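Local coordinates for sister chromatid cohesion protein (PDB 5T8V), which probably helps load cohesin onto chromatin, this chain being the HEAT-repeat C-terminal part of the fungal loader Scc2, at residues 944-949 with 994-999. Sequence-based numbering, arbitrary orientation.
Sequences RLVISS and EMFKEH
Ile947 reaches from helix 940-960 toward a short turn of the chain at 994-999 and packs against two rings, Phe996 and His999, whose centres lie at roughly a right angle about its CB. CG1 lies anti to the carbonyl carbon (chi1 -67°) and the chain runs on extended, which carries CD1 over one face of the Phe996 ring, 4.2 Å from the centroid but displaced toward the rim. Behind it, CG1 rests on the same ring, 3.4 Å from Phe996 CE2. CD1 also touches the imidazole, 3.8 Å from His999 ND1, while CG2 sits over a face of that ring, 4.1 Å from its centroid. One isoleucine thus makes a CH-pi contact with each ring.

Phe996 is engaged a second time by the residue before Ile947. Val946 sends CG1 to the edge of the ring, in its plane, with CG1 3.7 Å from Phe996 CE2; the two side chains meet at about a right angle. Met995 lies alongside the end of the isoleucine, its CG and CE both 4.0 Å from Ile947 CD1, which also packs on Met995 O at 3.5 Å. No hydrogen bond crosses between the two segments. Within the turn, His999 ND1 makes a weak, bent hydrogen bond (3.2 Å) to Met995 O, which may help to orient the imidazole.

The linker, having left helix 969-986 on its way to helix 1009-1016, packs back here against the helix before that one, 940-960, in this HEAT-repeat array of helices. Val946 also meets Ala983 of helix 969-986, Phe996 continues onto Leu989 and Val1008 of the linker, and His999 O accepts a hydrogen bond from Lys951 NZ further along helix 940-960.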
ATOM      1  N   ARG A 944      -9.508 -31.955  62.764  1.00 59.69           N
ATOM      2  CA  ARG A 944      -9.279 -33.393  62.815  1.00 61.88           C
ATOM      3  C   ARG A 944      -8.370 -33.838  61.679  1.00 59.05           C
ATOM      4  O   ARG A 944      -7.477 -34.671  61.874  1.00 58.66           O
ATOM      5  CB  ARG A 944     -10.617 -34.130  62.759  1.00 65.31           C
ATOM      6  CG  ARG A 944     -10.519 -35.645  62.869  1.00 69.23           C
ATOM      7  CD  ARG A 944     -11.891 -36.295  62.737  1.00 72.95           C
ATOM      8  NE  ARG A 944     -12.509 -36.006  61.445  1.00 73.98           N
ATOM      9  CZ  ARG A 944     -13.737 -36.381  61.096  1.00 75.70           C
ATOM     10  NH1 ARG A 944     -14.494 -37.064  61.943  1.00 78.86           N
ATOM     11  NH2 ARG A 944     -14.208 -36.069  59.896  1.00 74.92           N
ATOM     12  N   LEU A 945      -8.580 -33.290  60.480  1.00 50.86           N
ATOM     13  CA  LEU A 945      -7.711 -33.616  59.354  1.00 49.71           C
ATOM     14  C   LEU A 945      -6.267 -33.218  59.645  1.00 49.70           C
ATOM     15  O   LEU A 945      -5.338 -34.022  59.480  1.00 48.83           O
ATOM     16  CB  LEU A 945      -8.229 -32.920  58.096  1.00 48.02           C
ATOM     17  CG  LEU A 945      -7.409 -33.067  56.815  1.00 46.88           C
ATOM     18  CD1 LEU A 945      -7.189 -34.531  56.469  1.00 47.42           C
ATOM     19  CD2 LEU A 945      -8.114 -32.340  55.682  1.00 46.08           C
ATOM     20  N   VAL A 946      -6.062 -31.977  60.091  1.00 42.08           N
ATOM     21  CA  VAL A 946      -4.715 -31.496  60.393  1.00 41.62           C
ATOM     22  C   VAL A 946      -4.070 -32.366  61.465  1.00 42.73           C
ATOM     23  O   VAL A 946      -2.913 -32.787  61.339  1.00 42.33           O
ATOM     24  CB  VAL A 946      -4.761 -30.017  60.821  1.00 41.73           C
ATOM     25  CG1 VAL A 946      -3.362 -29.496  61.139  1.00 41.53           C
ATOM     26  CG2 VAL A 946      -5.415 -29.163  59.739  1.00 40.82           C
ATOM     27  N   ILE A 947      -4.812 -32.651  62.537  1.00 44.33           N
ATOM     28  CA  ILE A 947      -4.257 -33.409  63.656  1.00 45.72           C
ATOM     29  C   ILE A 947      -3.878 -34.814  63.208  1.00 45.71           C
ATOM     30  O   ILE A 947      -2.800 -35.320  63.538  1.00 45.92           O
ATOM     31  CB  ILE A 947      -5.252 -33.438  64.830  1.00 47.77           C
ATOM     32  CG1 ILE A 947      -5.416 -32.028  65.411  1.00 48.14           C
ATOM     33  CG2 ILE A 947      -4.779 -34.400  65.923  1.00 49.54           C
ATOM     34  CD1 ILE A 947      -6.567 -31.889  66.390  1.00 50.22           C
ATOM     35  N   SER A 948      -4.762 -35.471  62.454  1.00 45.86           N
ATOM     36  CA  SER A 948      -4.451 -36.810  61.967  1.00 46.13           C
ATOM     37  C   SER A 948      -3.211 -36.792  61.082  1.00 44.64           C
ATOM     38  O   SER A 948      -2.359 -37.683  61.176  1.00 45.08           O
ATOM     39  CB  SER A 948      -5.647 -37.390  61.210  1.00 46.48           C
ATOM     40  OG  SER A 948      -6.017 -36.565  60.119  1.00 45.18           O
ATOM     41  N   SER A 949      -3.085 -35.777  60.225  1.00 48.56           N
ATOM     42  CA  SER A 949      -1.911 -35.685  59.362  1.00 48.60           C
ATOM     43  C   SER A 949      -0.636 -35.520  60.183  1.00 50.60           C
ATOM     44  O   SER A 949       0.365 -36.203  59.940  1.00 51.99           O
ATOM     45  CB  SER A 949      -2.079 -34.527  58.380  1.00 46.85           C
ATOM     46  OG  SER A 949      -3.189 -34.744  57.527  1.00 46.16           O
ATOM     47  N   GLU A 994      -7.204 -24.881  71.488  1.00114.75           N
ATOM     48  CA  GLU A 994      -7.456 -25.912  72.486  1.00115.30           C
ATOM     49  C   GLU A 994      -7.745 -27.274  71.874  1.00111.22           C
ATOM     50  O   GLU A 994      -7.411 -28.296  72.481  1.00112.39           O
ATOM     51  CB  GLU A 994      -8.631 -25.503  73.381  1.00118.83           C
ATOM     52  CG  GLU A 994      -8.466 -25.902  74.841  1.00122.73           C
ATOM     53  CD  GLU A 994      -7.303 -25.194  75.509  1.00125.69           C
ATOM     54  OE1 GLU A 994      -6.922 -24.100  75.041  1.00126.15           O
ATOM     55  OE2 GLU A 994      -6.765 -25.734  76.499  1.00127.47           O
ATOM     56  N   MET A 995      -8.354 -27.314  70.686  1.00100.10           N
ATOM     57  CA  MET A 995      -8.598 -28.585  70.013  1.00 97.51           C
ATOM     58  C   MET A 995      -7.307 -29.335  69.724  1.00 92.81           C
ATOM     59  O   MET A 995      -7.332 -30.565  69.592  1.00 91.96           O
ATOM     60  CB  MET A 995      -9.365 -28.344  68.709  1.00 97.71           C
ATOM     61  CG  MET A 995      -9.565 -29.585  67.841  1.00 97.34           C
ATOM     62  SD  MET A 995     -10.498 -30.895  68.663  1.00 99.85           S
ATOM     63  CE  MET A 995     -10.428 -32.189  67.425  1.00 97.32           C
ATOM     64  N   PHE A 996      -6.180 -28.629  69.625  1.00 65.22           N
ATOM     65  CA  PHE A 996      -4.908 -29.263  69.303  1.00 59.84           C
ATOM     66  C   PHE A 996      -4.132 -29.700  70.538  1.00 61.31           C
ATOM     67  O   PHE A 996      -3.359 -30.661  70.462  1.00 60.18           O
ATOM     68  CB  PHE A 996      -4.045 -28.310  68.471  1.00 57.81           C
ATOM     69  CG  PHE A 996      -4.468 -28.214  67.031  1.00 55.70           C
ATOM     70  CD1 PHE A 996      -5.510 -27.382  66.654  1.00 56.44           C
ATOM     71  CD2 PHE A 996      -3.822 -28.955  66.056  1.00 53.23           C
ATOM     72  CE1 PHE A 996      -5.899 -27.294  65.332  1.00 54.72           C
ATOM     73  CE2 PHE A 996      -4.207 -28.870  64.732  1.00 51.53           C
ATOM     74  CZ  PHE A 996      -5.247 -28.039  64.370  1.00 52.26           C
ATOM     75  N   LYS A 997      -4.316 -29.028  71.676  1.00 87.84           N
ATOM     76  CA  LYS A 997      -3.570 -29.411  72.870  1.00 89.63           C
ATOM     77  C   LYS A 997      -4.036 -30.754  73.417  1.00 90.45           C
ATOM     78  O   LYS A 997      -3.266 -31.447  74.091  1.00 90.78           O
ATOM     79  CB  LYS A 997      -3.694 -28.335  73.948  1.00 92.83           C
ATOM     80  CG  LYS A 997      -2.657 -28.480  75.055  1.00 94.58           C
ATOM     81  CD  LYS A 997      -2.995 -27.652  76.283  1.00 97.79           C
ATOM     82  CE  LYS A 997      -1.967 -27.874  77.383  1.00 98.83           C
ATOM     83  NZ  LYS A 997      -2.297 -27.137  78.631  1.00102.44           N
ATOM     84  N   GLU A 998      -5.284 -31.139  73.140  1.00 87.97           N
ATOM     85  CA  GLU A 998      -5.790 -32.412  73.646  1.00 88.41           C
ATOM     86  C   GLU A 998      -5.031 -33.592  73.054  1.00 85.06           C
ATOM     87  O   GLU A 998      -4.936 -34.649  73.689  1.00 85.92           O
ATOM     88  CB  GLU A 998      -7.285 -32.543  73.345  1.00 89.90           C
ATOM     89  CG  GLU A 998      -8.133 -31.369  73.821  1.00 93.46           C
ATOM     90  CD  GLU A 998      -7.916 -31.040  75.287  1.00 97.76           C
ATOM     91  OE1 GLU A 998      -7.003 -30.243  75.591  1.00 98.94           O
ATOM     92  OE2 GLU A 998      -8.652 -31.586  76.136  1.00 99.92           O
ATOM     93  N   HIS A 999      -4.485 -33.435  71.847  1.00 77.01           N
ATOM     94  CA  HIS A 999      -3.756 -34.506  71.177  1.00 75.70           C
ATOM     95  C   HIS A 999      -2.247 -34.329  71.235  1.00 74.95           C
ATOM     96  O   HIS A 999      -1.516 -35.322  71.167  1.00 73.85           O
ATOM     97  CB  HIS A 999      -4.190 -34.601  69.710  1.00 72.78           C
ATOM     98  CG  HIS A 999      -5.670 -34.733  69.526  1.00 73.67           C
ATOM     99  ND1 HIS A 999      -6.541 -33.686  69.734  1.00 75.09           N
ATOM    100  CD2 HIS A 999      -6.432 -35.789  69.158  1.00 73.91           C
ATOM    101  CE1 HIS A 999      -7.776 -34.091  69.499  1.00 75.82           C
ATOM    102  NE2 HIS A 999      -7.737 -35.364  69.147  1.00 75.09           N
TER